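Local atomic coordinates of porin B (Pseudomonas putida, PDB entry 4GEY), a protein that forms an outer-membrane beta-barrel channel that probably lets glucose and related sugars pass selectively into the bacterial periplasm. Residues Arg343-Val357 / Gln386-Val400. The protein carries 2 engineered substitutions. Residues are numbered along the deposited sequence; the frame is centred on the assembly and turned at random.
Sequences RPKDDIGFGVARIHV and QRTEYNAELYYGFHV. With DMU (decyl-beta-D-maltopyranoside), chain L; C8E ((hydroxyethyloxy)tri(ethyloxy)octane), chain D; C8E ((hydroxyethyloxy)tri(ethyloxy)octane), chain E.
Asp347 and Gly397 pair at one end, His356 and Thr388 at the other, and between them two neighbouring antiparallel strands of the porin barrel run side by side, their short axes 4.6 Å apart at closest. The face carrying Ile348, Phe350, Leu394 and Tyr396 is the membrane side, where detergent lies: a decyl chain crosses one face of the Tyr390 ring, and Leu394 CD2 touches a C8E tail. The other face, with Asn391, Glu389 and Glu393, looks inward, where Glu393 accepts from the backbone of Gln166 and Asn167.

At the turn that leads into strand 347-357, Asp346 reaches across to the other strand: OD1 takes the His399 N-H at 2.7 Å, nearly straight at 171°, while OD2 offers its anti lone pair to Tyr396 OH, with carboxylate and phenol ring close to perpendicular. Arg343 curls back to grip the same carboxylate side-on, NE to OD2 and NH2 to OD1, giving each oxygen two donors. With an alanine in place of Asp346, the Arg343 charge would probably lose its mate, and the Tyr396 hydroxyl and the His399 N-H their acceptor. Lys345 lays its CD over the centre of the His399 ring, 3.7 Å from the centroid.

On the inward face Tyr395, with CG wedged between its own N and carbonyl carbon (chi1 76°), folds its ring flat over Gly349, whose CA sits 3.8 Å from the centroid. The same turn of the side chain carries Tyr395 OH to Asp347 OD2, 2.9 Å away and met from above the carboxylate plane. Farther along, the Glu389 carboxylate accepts from the backbone N-H groups of Phe116 and Ser117; Asn391 ND2 also donates, in its amide plane, to Glu389 OE1 at 2.9 Å, and Ile355 CD1 packs against that ND2 at 3.7 Å.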
loop_
_atom_site.group_PDB
_atom_site.type_symbol
_atom_site.label_atom_id
_atom_site.label_comp_id
_atom_site.label_asym_id
_atom_site.label_seq_id
_atom_site.Cartn_x
_atom_site.Cartn_y
_atom_site.Cartn_z
ATOM N N ARG A 343 -12.725 21.102 -16.897
ATOM C CA ARG A 343 -12.249 20.601 -15.613
ATOM C C ARG A 343 -10.818 20.060 -15.705
ATOM O O ARG A 343 -10.586 18.849 -15.596
ATOM C CB ARG A 343 -13.222 19.554 -15.071
ATOM C CG ARG A 343 -14.649 20.093 -14.893
ATOM C CD ARG A 343 -14.787 20.926 -13.632
ATOM N NE ARG A 343 -14.331 20.161 -12.481
ATOM C CZ ARG A 343 -14.048 20.690 -11.299
ATOM N NH1 ARG A 343 -14.181 21.999 -11.097
ATOM N NH2 ARG A 343 -13.614 19.911 -10.323
ATOM N N PRO A 344 -9.850 20.974 -15.891
ATOM C CA PRO A 344 -8.450 20.690 -16.225
ATOM C C PRO A 344 -7.649 20.023 -15.112
ATOM O O PRO A 344 -6.543 19.537 -15.378
ATOM C CB PRO A 344 -7.874 22.084 -16.491
ATOM C CG PRO A 344 -8.689 22.974 -15.645
ATOM C CD PRO A 344 -10.079 22.421 -15.746
ATOM N N LYS A 345 -8.174 20.018 -13.890
ATOM C CA LYS A 345 -7.469 19.379 -12.789
ATOM C C LYS A 345 -8.113 18.063 -12.359
ATOM O O LYS A 345 -7.606 17.407 -11.453
ATOM C CB LYS A 345 -7.343 20.321 -11.590
ATOM C CG LYS A 345 -6.535 21.567 -11.863
ATOM C CD LYS A 345 -6.237 22.308 -10.574
ATOM C CE LYS A 345 -5.165 23.370 -10.768
ATOM N NZ LYS A 345 -4.876 24.073 -9.485
ATOM N N ASP A 346 -9.218 17.678 -13.002
ATOM C CA ASP A 346 -9.877 16.405 -12.700
ATOM C C ASP A 346 -9.108 15.234 -13.302
ATOM O O ASP A 346 -8.346 15.405 -14.252
ATOM C CB ASP A 346 -11.307 16.379 -13.242
ATOM C CG ASP A 346 -12.284 17.161 -12.380
ATOM O OD1 ASP A 346 -11.872 17.713 -11.335
ATOM O OD2 ASP A 346 -13.474 17.210 -12.752
ATOM N N ASP A 347 -9.306 14.039 -12.762
ATOM C CA ASP A 347 -8.655 12.864 -13.338
ATOM C C ASP A 347 -9.572 11.647 -13.489
ATOM O O ASP A 347 -10.580 11.497 -12.784
ATOM C CB ASP A 347 -7.327 12.530 -12.636
ATOM C CG ASP A 347 -7.503 12.071 -11.196
ATOM O OD1 ASP A 347 -8.490 12.481 -10.546
ATOM O OD2 ASP A 347 -6.639 11.302 -10.702
ATOM N N ILE A 348 -9.241 10.815 -14.471
ATOM C CA ILE A 348 -9.969 9.581 -14.715
ATOM C C ILE A 348 -9.010 8.416 -14.550
ATOM O O ILE A 348 -7.981 8.372 -15.210
ATOM C CB ILE A 348 -10.528 9.546 -16.132
ATOM C CG1 ILE A 348 -11.515 10.683 -16.330
ATOM C CG2 ILE A 348 -11.245 8.238 -16.371
ATOM C CD1 ILE A 348 -12.083 10.750 -17.707
ATOM N N GLY A 349 -9.333 7.479 -13.666
ATOM C CA GLY A 349 -8.469 6.335 -13.455
ATOM C C GLY A 349 -9.088 5.014 -13.869
ATOM O O GLY A 349 -10.301 4.819 -13.745
ATOM N N PHE A 350 -8.254 4.103 -14.369
ATOM C CA PHE A 350 -8.668 2.725 -14.566
ATOM C C PHE A 350 -7.510 1.765 -14.342
ATOM O O PHE A 350 -6.417 1.978 -14.861
ATOM C CB PHE A 350 -9.239 2.511 -15.951
ATOM C CG PHE A 350 -9.506 1.080 -16.252
ATOM C CD1 PHE A 350 -10.572 0.432 -15.655
ATOM C CD2 PHE A 350 -8.677 0.367 -17.098
ATOM C CE1 PHE A 350 -10.814 -0.902 -15.905
ATOM C CE2 PHE A 350 -8.915 -0.959 -17.358
ATOM C CZ PHE A 350 -9.986 -1.601 -16.759
ATOM N N GLY A 351 -7.754 0.703 -13.578
ATOM C CA GLY A 351 -6.716 -0.256 -13.261
ATOM C C GLY A 351 -7.205 -1.687 -13.180
ATOM O O GLY A 351 -8.318 -1.951 -12.734
ATOM N N VAL A 352 -6.364 -2.624 -13.601
ATOM C CA VAL A 352 -6.685 -4.045 -13.507
ATOM C C VAL A 352 -5.525 -4.706 -12.806
ATOM O O VAL A 352 -4.374 -4.396 -13.100
ATOM C CB VAL A 352 -6.810 -4.733 -14.885
ATOM C CG1 VAL A 352 -7.792 -5.906 -14.805
ATOM C CG2 VAL A 352 -7.239 -3.748 -15.954
ATOM N N ALA A 353 -5.827 -5.606 -11.875
ATOM C CA ALA A 353 -4.797 -6.333 -11.152
ATOM C C ALA A 353 -5.124 -7.800 -11.134
ATOM O O ALA A 353 -6.281 -8.184 -11.089
ATOM C CB ALA A 353 -4.671 -5.826 -9.739
ATOM N N ARG A 354 -4.083 -8.616 -11.170
ATOM C CA ARG A 354 -4.211 -10.057 -11.059
ATOM C C ARG A 354 -3.366 -10.483 -9.873
ATOM O O ARG A 354 -2.216 -10.077 -9.751
ATOM C CB ARG A 354 -3.710 -10.717 -12.339
ATOM C CG ARG A 354 -3.559 -12.212 -12.260
ATOM C CD ARG A 354 -2.911 -12.767 -13.509
ATOM N NE ARG A 354 -2.716 -14.198 -13.346
ATOM C CZ ARG A 354 -1.569 -14.760 -12.980
ATOM N NH1 ARG A 354 -0.508 -14.004 -12.771
ATOM N NH2 ARG A 354 -1.479 -16.080 -12.841
ATOM N N ILE A 355 -3.951 -11.273 -8.983
ATOM C CA ILE A 355 -3.259 -11.757 -7.793
ATOM C C ILE A 355 -3.306 -13.273 -7.759
ATOM O O ILE A 355 -4.349 -13.870 -7.481
ATOM C CB ILE A 355 -3.924 -11.227 -6.524
ATOM C CG1 ILE A 355 -3.981 -9.694 -6.569
ATOM C CG2 ILE A 355 -3.184 -11.717 -5.297
ATOM C CD1 ILE A 355 -4.989 -9.070 -5.608
ATOM N N HIS A 356 -2.179 -13.904 -8.044
ATOM C CA HIS A 356 -2.149 -15.362 -8.113
ATOM C C HIS A 356 -1.674 -16.025 -6.814
ATOM O O HIS A 356 -0.715 -15.572 -6.193
ATOM C CB HIS A 356 -1.292 -15.821 -9.288
ATOM C CG HIS A 356 -1.187 -17.305 -9.409
ATOM N ND1 HIS A 356 -0.079 -18.010 -8.990
ATOM C CD2 HIS A 356 -2.056 -18.222 -9.896
ATOM C CE1 HIS A 356 -0.269 -19.296 -9.218
ATOM N NE2 HIS A 356 -1.460 -19.453 -9.765
ATOM N N VAL A 357 -2.360 -17.098 -6.416
ATOM C CA VAL A 357 -2.004 -17.838 -5.215
ATOM C C VAL A 357 -1.138 -19.048 -5.525
ATOM O O VAL A 357 -1.493 -19.881 -6.359
ATOM C CB VAL A 357 -3.236 -18.349 -4.441
ATOM C CG1 VAL A 357 -2.795 -18.972 -3.126
ATOM C CG2 VAL A 357 -4.239 -17.234 -4.198
ATOM N N GLN A 386 -7.961 -21.734 -3.151
ATOM C CA GLN A 386 -7.593 -20.386 -3.547
ATOM C C GLN A 386 -6.720 -20.383 -4.787
ATOM O O GLN A 386 -5.652 -20.982 -4.803
ATOM C CB GLN A 386 -6.900 -19.667 -2.403
ATOM C CG GLN A 386 -7.815 -19.410 -1.252
ATOM C CD GLN A 386 -7.146 -18.618 -0.164
ATOM O OE1 GLN A 386 -6.287 -19.131 0.554
ATOM N NE2 GLN A 386 -7.537 -17.354 -0.031
ATOM N N ARG A 387 -7.189 -19.691 -5.822
ATOM C CA ARG A 387 -6.555 -19.737 -7.135
ATOM C C ARG A 387 -6.073 -18.362 -7.623
ATOM O O ARG A 387 -4.895 -18.055 -7.516
ATOM C CB ARG A 387 -7.476 -20.439 -8.150
ATOM C CG ARG A 387 -8.345 -21.532 -7.507
ATOM C CD ARG A 387 -9.300 -22.211 -8.492
ATOM N NE ARG A 387 -8.749 -23.456 -9.026
ATOM C CZ ARG A 387 -9.256 -24.662 -8.795
ATOM N NH1 ARG A 387 -10.341 -24.806 -8.045
ATOM N NH2 ARG A 387 -8.673 -25.729 -9.324
ATOM N N THR A 388 -6.957 -17.535 -8.162
ATOM C CA THR A 388 -6.530 -16.239 -8.696
ATOM C C THR A 388 -7.632 -15.204 -8.539
ATOM O O THR A 388 -8.763 -15.433 -8.954
ATOM C CB THR A 388 -6.157 -16.324 -10.187
ATOM O OG1 THR A 388 -5.286 -17.442 -10.414
ATOM C CG2 THR A 388 -5.471 -15.048 -10.636
ATOM N N GLU A 389 -7.286 -14.073 -7.936
ATOM C CA GLU A 389 -8.220 -12.989 -7.680
ATOM C C GLU A 389 -7.889 -11.858 -8.636
ATOM O O GLU A 389 -6.711 -11.539 -8.852
ATOM C CB GLU A 389 -8.076 -12.505 -6.238
ATOM C CG GLU A 389 -8.855 -11.244 -5.892
ATOM C CD GLU A 389 -8.615 -10.762 -4.448
ATOM O OE1 GLU A 389 -8.455 -9.541 -4.244
ATOM O OE2 GLU A 389 -8.589 -11.595 -3.514
ATOM N N TYR A 390 -8.922 -11.263 -9.223
ATOM C CA TYR A 390 -8.727 -10.096 -10.072
ATOM C C TYR A 390 -9.430 -8.892 -9.459
ATOM O O TYR A 390 -10.486 -9.033 -8.835
ATOM C CB TYR A 390 -9.238 -10.349 -11.496
ATOM C CG TYR A 390 -8.426 -11.377 -12.254
ATOM C CD1 TYR A 390 -8.584 -12.735 -12.005
ATOM C CD2 TYR A 390 -7.510 -10.991 -13.226
ATOM C CE1 TYR A 390 -7.849 -13.683 -12.697
ATOM C CE2 TYR A 390 -6.772 -11.931 -13.927
ATOM C CZ TYR A 390 -6.947 -13.276 -13.653
ATOM O OH TYR A 390 -6.222 -14.220 -14.323
ATOM N N ASN A 391 -8.837 -7.713 -9.625
ATOM C CA ASN A 391 -9.467 -6.480 -9.168
ATOM C C ASN A 391 -9.445 -5.476 -10.288
ATOM O O ASN A 391 -8.485 -5.434 -11.069
ATOM C CB ASN A 391 -8.728 -5.876 -7.973
ATOM C CG ASN A 391 -8.944 -6.647 -6.683
ATOM O OD1 ASN A 391 -9.639 -6.181 -5.769
ATOM N ND2 ASN A 391 -8.325 -7.818 -6.586
ATOM N N ALA A 392 -10.493 -4.660 -10.364
ATOM C CA ALA A 392 -10.498 -3.537 -11.288
ATOM C C ALA A 392 -11.213 -2.333 -10.692
ATOM O O ALA A 392 -12.230 -2.472 -10.000
ATOM C CB ALA A 392 -11.110 -3.930 -12.621
ATOM N N GLU A 393 -10.675 -1.148 -10.961
ATOM C CA GLU A 393 -11.314 0.084 -10.529
ATOM C C GLU A 393 -11.379 1.104 -11.662
ATOM O O GLU A 393 -10.436 1.281 -12.431
ATOM C CB GLU A 393 -10.579 0.665 -9.314
ATOM C CG GLU A 393 -11.175 1.963 -8.740
ATOM C CD GLU A 393 -10.474 2.428 -7.451
ATOM O OE1 GLU A 393 -9.820 1.589 -6.786
ATOM O OE2 GLU A 393 -10.570 3.631 -7.101
ATOM N N LEU A 394 -12.517 1.764 -11.777
ATOM C CA LEU A 394 -12.620 2.936 -12.629
ATOM C C LEU A 394 -13.075 4.086 -11.731
ATOM O O LEU A 394 -14.047 3.940 -10.982
ATOM C CB LEU A 394 -13.615 2.689 -13.755
ATOM C CG LEU A 394 -14.178 3.934 -14.431
ATOM C CD1 LEU A 394 -13.068 4.661 -15.169
ATOM C CD2 LEU A 394 -15.362 3.593 -15.360
ATOM N N TYR A 395 -12.364 5.210 -11.772
ATOM C CA TYR A 395 -12.744 6.331 -10.924
ATOM C C TYR A 395 -12.753 7.669 -11.648
ATOM O O TYR A 395 -12.215 7.799 -12.747
ATOM C CB TYR A 395 -11.886 6.389 -9.644
ATOM C CG TYR A 395 -10.456 6.917 -9.789
ATOM C CD1 TYR A 395 -10.207 8.257 -10.056
ATOM C CD2 TYR A 395 -9.367 6.090 -9.591
ATOM C CE1 TYR A 395 -8.943 8.740 -10.165
ATOM C CE2 TYR A 395 -8.075 6.573 -9.693
ATOM C CZ TYR A 395 -7.872 7.902 -9.984
ATOM O OH TYR A 395 -6.597 8.419 -10.100
ATOM N N TYR A 396 -13.365 8.663 -11.009
ATOM C CA TYR A 396 -13.332 10.041 -11.499
ATOM C C TYR A 396 -13.034 10.957 -10.309
ATOM O O TYR A 396 -13.764 10.955 -9.320
ATOM C CB TYR A 396 -14.655 10.440 -12.179
ATOM C CG TYR A 396 -14.579 11.814 -12.815
ATOM C CD1 TYR A 396 -14.617 12.968 -12.033
ATOM C CD2 TYR A 396 -14.437 11.966 -14.197
ATOM C CE1 TYR A 396 -14.514 14.232 -12.607
ATOM C CE2 TYR A 396 -14.341 13.231 -14.783
ATOM C CZ TYR A 396 -14.374 14.352 -13.977
ATOM O OH TYR A 396 -14.275 15.604 -14.517
ATOM N N GLY A 397 -11.969 11.746 -10.408
ATOM C CA GLY A 397 -11.592 12.628 -9.317
ATOM C C GLY A 397 -12.011 14.067 -9.553
ATOM O O GLY A 397 -11.491 14.707 -10.462
ATOM N N PHE A 398 -12.953 14.582 -8.758
ATOM C CA PHE A 398 -13.295 16.000 -8.859
ATOM C C PHE A 398 -12.304 16.777 -8.026
ATOM O O PHE A 398 -12.128 16.505 -6.835
ATOM C CB PHE A 398 -14.708 16.321 -8.350
ATOM C CG PHE A 398 -15.805 15.596 -9.070
ATOM C CD1 PHE A 398 -16.398 16.146 -10.196
ATOM C CD2 PHE A 398 -16.273 14.366 -8.599
ATOM C CE1 PHE A 398 -17.436 15.473 -10.855
ATOM C CE2 PHE A 398 -17.307 13.691 -9.247
ATOM C CZ PHE A 398 -17.887 14.244 -10.373
ATOM N N HIS A 399 -11.643 17.733 -8.654
ATOM C CA HIS A 399 -10.783 18.647 -7.925
ATOM C C HIS A 399 -11.661 19.788 -7.408
ATOM O O HIS A 399 -11.827 20.801 -8.079
ATOM C CB HIS A 399 -9.675 19.177 -8.840
ATOM C CG HIS A 399 -8.746 20.131 -8.165
ATOM N ND1 HIS A 399 -9.087 21.445 -7.909
ATOM C CD2 HIS A 399 -7.491 19.969 -7.687
ATOM C CE1 HIS A 399 -8.082 22.047 -7.301
ATOM N NE2 HIS A 399 -7.102 21.171 -7.148
ATOM N N VAL A 400 -12.237 19.606 -6.227
ATOM C CA VAL A 400 -13.126 20.601 -5.653
ATOM C C VAL A 400 -12.357 21.865 -5.295
ATOM O O VAL A 400 -12.666 22.944 -5.783
ATOM C CB VAL A 400 -13.866 20.089 -4.386
ATOM C CG1 VAL A 400 -15.042 21.013 -4.088
ATOM C CG2 VAL A 400 -14.353 18.680 -4.565
HETATM C C1 DMU L . -9.850 -18.165 -13.520
HETATM C C2 DMU L . -9.554 -19.379 -12.791
HETATM C C3 DMU L . -10.128 -20.688 -13.204
HETATM C C4 DMU L . -10.622 -20.738 -14.668
HETATM O O5 DMU L . -11.366 -19.416 -14.957
HETATM C C6 DMU L . -10.497 -18.274 -14.825
HETATM O O7 DMU L . -9.146 -21.739 -13.042
HETATM O O16 DMU L . -11.225 -17.093 -15.195
HETATM C C18 DMU L . -10.646 -16.207 -16.154
HETATM C C19 DMU L . -11.229 -14.773 -16.260
HETATM C C22 DMU L . -10.394 -13.541 -15.755
HETATM C C25 DMU L . -11.064 -12.170 -15.887
HETATM C C28 DMU L . -10.505 -10.961 -15.165
HETATM C C31 DMU L . -11.464 -9.819 -14.896
HETATM C C34 DMU L . -10.930 -8.471 -14.462
HETATM C C37 DMU L . -11.723 -7.666 -13.481
HETATM O O49 DMU L . -8.554 -17.446 -13.664
HETATM O O55 DMU L . -9.767 -19.104 -11.359
HETATM C C57 DMU L . -11.415 -21.799 -14.954
HETATM O O61 DMU L . -12.446 -21.594 -15.857
HETATM C C5 DMU L . -8.960 -24.125 -12.792
HETATM C C7 DMU L . -9.900 -25.054 -13.333
HETATM C C8 DMU L . -11.057 -25.297 -12.462
HETATM C C9 DMU L . -11.856 -23.999 -12.157
HETATM O O1 DMU L . -10.903 -22.805 -12.004
HETATM C C10 DMU L . -9.478 -22.857 -12.256
HETATM O O2 DMU L . -11.930 -26.203 -13.071
HETATM O O3 DMU L . -7.927 -23.861 -13.802
HETATM O O4 DMU L . -9.192 -26.313 -13.555
HETATM C C11 DMU L . -12.568 -24.117 -11.052
HETATM O O6 DMU L . -13.339 -23.037 -10.664
HETATM C C1 C8E D . -20.169 6.569 -6.120
HETATM C C2 C8E D . -20.419 5.335 -6.984
HETATM C C3 C8E D . -20.725 5.735 -8.424
HETATM C C4 C8E D . -19.697 5.115 -9.366
HETATM C C5 C8E D . -18.688 6.140 -9.896
HETATM C C6 C8E D . -18.560 6.123 -11.422
HETATM C C7 C8E D . -17.144 6.455 -11.888
HETATM C C8 C8E D . -16.934 6.017 -13.334
HETATM O O9 C8E D . -17.068 7.089 -14.258
HETATM C C10 C8E D . -15.906 7.348 -15.034
HETATM C C11 C8E D . -16.262 7.851 -16.442
HETATM O O12 C8E D . -17.101 8.998 -16.439
HETATM C C13 C8E D . -16.801 9.903 -17.500
HETATM C C14 C8E D . -17.244 11.343 -17.190
HETATM O O15 C8E D . -17.535 12.068 -18.376
HETATM C C16 C8E D . -16.829 13.294 -18.486
HETATM C C17 C8E D . -17.761 14.509 -18.528
HETATM O O18 C8E D . -17.012 15.714 -18.629
HETATM C C19 C8E D . -17.223 16.461 -19.815
HETATM C C20 C8E D . -16.969 17.937 -19.515
HETATM O O21 C8E D . -17.859 18.777 -20.217
HETATM C C10 C8E E . -19.220 19.800 -17.557
HETATM C C11 C8E E . -19.308 19.631 -16.042
HETATM O O12 C8E E . -18.473 18.584 -15.594
HETATM C C13 C8E E . -18.894 17.310 -16.043
HETATM C C14 C8E E . -19.018 16.325 -14.881
HETATM O O15 C8E E . -18.115 15.255 -15.082
HETATM C C16 C8E E . -18.724 13.978 -15.100
HETATM C C17 C8E E . -19.061 13.475 -13.694
HETATM O O18 C8E E . -18.957 12.063 -13.657
HETATM C C19 C8E E . -18.676 11.553 -12.373
HETATM C C20 C8E E . -19.379 10.212 -12.203
HETATM O O21 C8E E . -20.408 10.326 -11.246
#